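Local coordinates for ABC transporter substrate binding protein (Ribose) (Agrobacterium vitis, PDB 4WUT) that probably binds a sugar in the periplasm for uptake by an ABC transporter, and holds beta-D-fucopyranose in its pocket, at residues G24-I29 and H55-Q60. Residues are numbered along the deposited sequence; the frame is centred on the assembly and turned at random.
Sequences GEIAVI and HTITFQ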
loop_
_atom_site.group_PDB
_atom_site.type_symbol
_atom_site.label_atom_id
_atom_site.label_comp_id
_atom_site.label_asym_id
_atom_site.label_seq_id
_atom_site.Cartn_x
_atom_site.Cartn_y
_atom_site.Cartn_z
ATOM N N GLY A 24 -9.327 19.981 19.226
ATOM C CA GLY A 24 -8.522 20.261 18.056
ATOM C C GLY A 24 -7.954 18.991 17.458
ATOM O O GLY A 24 -6.795 18.964 17.039
ATOM N N GLU A 25 -8.771 17.942 17.414
ATOM C CA GLU A 25 -8.326 16.632 16.946
ATOM C C GLU A 25 -8.311 16.485 15.431
ATOM O O GLU A 25 -9.302 16.763 14.756
ATOM C CB GLU A 25 -9.221 15.525 17.516
ATOM C CG GLU A 25 -8.827 14.134 17.060
ATOM C CD GLU A 25 -9.701 13.030 17.627
ATOM O OE1 GLU A 25 -10.586 13.316 18.469
ATOM O OE2 GLU A 25 -9.502 11.868 17.205
ATOM N N ILE A 26 -7.185 16.023 14.904
ATOM C CA ILE A 26 -7.117 15.517 13.537
ATOM C C ILE A 26 -7.048 13.984 13.619
ATOM O O ILE A 26 -6.081 13.442 14.124
ATOM C CB ILE A 26 -5.890 16.072 12.811
ATOM C CG1 ILE A 26 -6.033 17.591 12.620
ATOM C CG2 ILE A 26 -5.718 15.394 11.469
ATOM C CD1 ILE A 26 -4.850 18.229 11.943
ATOM N N ALA A 27 -8.085 13.296 13.157
ATOM C CA ALA A 27 -8.164 11.845 13.302
ATOM C C ALA A 27 -7.517 11.166 12.105
ATOM O O ALA A 27 -7.993 11.300 10.981
ATOM C CB ALA A 27 -9.624 11.402 13.454
ATOM N N VAL A 28 -6.417 10.460 12.353
ATOM C CA VAL A 28 -5.791 9.646 11.331
ATOM C C VAL A 28 -6.308 8.224 11.482
ATOM O O VAL A 28 -6.175 7.616 12.556
ATOM C CB VAL A 28 -4.268 9.664 11.458
ATOM C CG1 VAL A 28 -3.642 8.859 10.332
ATOM C CG2 VAL A 28 -3.756 11.097 11.463
ATOM N N ILE A 29 -6.917 7.727 10.414
ATOM C CA ILE A 29 -7.558 6.423 10.414
ATOM C C ILE A 29 -7.000 5.586 9.272
ATOM O O ILE A 29 -7.143 5.935 8.083
ATOM C CB ILE A 29 -9.104 6.555 10.307
ATOM C CG1 ILE A 29 -9.651 7.312 11.513
ATOM C CG2 ILE A 29 -9.759 5.161 10.176
ATOM C CD1 ILE A 29 -11.119 7.707 11.392
ATOM N N HIS A 55 -3.340 21.923 16.755
ATOM C CA HIS A 55 -4.020 20.651 16.553
ATOM C C HIS A 55 -3.167 19.500 17.029
ATOM O O HIS A 55 -1.939 19.605 17.107
ATOM C CB HIS A 55 -4.365 20.469 15.078
ATOM C CG HIS A 55 -5.413 21.419 14.591
ATOM N ND1 HIS A 55 -5.112 22.577 13.908
ATOM C CD2 HIS A 55 -6.762 21.379 14.693
ATOM C CE1 HIS A 55 -6.234 23.211 13.608
ATOM N NE2 HIS A 55 -7.247 22.504 14.072
ATOM N N THR A 56 -3.840 18.404 17.355
ATOM C CA THR A 56 -3.172 17.163 17.698
ATOM C C THR A 56 -3.708 16.073 16.778
ATOM O O THR A 56 -4.739 16.269 16.129
ATOM C CB THR A 56 -3.448 16.791 19.162
ATOM O OG1 THR A 56 -4.858 16.688 19.377
ATOM C CG2 THR A 56 -2.879 17.848 20.100
ATOM N N ILE A 57 -3.019 14.936 16.691
ATOM C CA ILE A 57 -3.551 13.805 15.946
ATOM C C ILE A 57 -3.829 12.625 16.869
ATOM O O ILE A 57 -3.190 12.448 17.909
ATOM C CB ILE A 57 -2.628 13.304 14.774
ATOM C CG1 ILE A 57 -1.291 12.785 15.306
ATOM C CG2 ILE A 57 -2.388 14.394 13.740
ATOM C CD1 ILE A 57 -0.381 12.280 14.220
ATOM N N THR A 58 -4.829 11.860 16.477
ATOM C CA THR A 58 -5.029 10.525 16.991
ATOM C C THR A 58 -4.719 9.595 15.824
ATOM O O THR A 58 -4.872 9.973 14.668
ATOM C CB THR A 58 -6.468 10.339 17.467
ATOM O OG1 THR A 58 -7.356 10.687 16.402
ATOM C CG2 THR A 58 -6.750 11.237 18.672
ATOM N N PHE A 59 -4.252 8.390 16.120
ATOM C CA PHE A 59 -3.910 7.425 15.089
ATOM C C PHE A 59 -4.587 6.124 15.460
ATOM O O PHE A 59 -4.350 5.591 16.545
ATOM C CB PHE A 59 -2.393 7.222 15.043
ATOM C CG PHE A 59 -1.919 6.452 13.838
ATOM C CD1 PHE A 59 -1.740 7.098 12.622
ATOM C CD2 PHE A 59 -1.614 5.111 13.929
ATOM C CE1 PHE A 59 -1.289 6.389 11.504
ATOM C CE2 PHE A 59 -1.169 4.401 12.811
ATOM C CZ PHE A 59 -1.011 5.045 11.610
ATOM N N GLN A 60 -5.445 5.625 14.584
ATOM C CA GLN A 60 -6.284 4.470 14.895
ATOM C C GLN A 60 -6.475 3.627 13.642
ATOM O O GLN A 60 -6.408 4.135 12.519
ATOM C CB GLN A 60 -7.654 4.949 15.408
ATOM C CG GLN A 60 -7.634 6.293 16.175
ATOM C CD GLN A 60 -8.513 7.387 15.539
ATOM O OE1 GLN A 60 -9.742 7.382 15.705
ATOM N NE2 GLN A 60 -7.882 8.343 14.829
#
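Strands 25-29 and 56-60 run parallel, their axes 4.6 Å apart at closest and turned by 26°, with five backbone hydrogen bonds from Thr56 N to Gly24 O at the start to Gln60 N to Val28 O at the end. Glu25, Ala27, Thr58 and Gln60 share one face. Glu25 reaches along it fully extended, CG anti to the backbone N (chi1 179°), and its OE2 accepts a hydrogen bond from Thr58 OG1 at 2.6 Å, on the anti side of the carboxylate and 23° out of its plane. The same OE2 also forms a salt bridge with Arg81. Gln60 bends at chi2 and folds back over the neighbouring strand, which leaves NE2 3.8 Å from Ala27 CB and 3.9 Å from Ile29 CG1.

The other face is apolar. Val28 sets CG1 3.5 Å from Phe59 CD1 at an oblique approach to the ring, while its CG2 leans toward Ile57 CB at 4.1 Å. Ile26 CB meets Ile57 CG2 at 4.0 Å, and helix 36-49, the crossover of this beta-alpha-beta unit, packs on Ile57 and Phe59.

Strand 56-60 lies at an edge of the sheet in this periplasmic binding protein fold. Its hydrocarbon face rests on the crossover helix, and its other face carries a short, probably charge-strengthened bond from Thr58 to a carboxylate already paired with arginine.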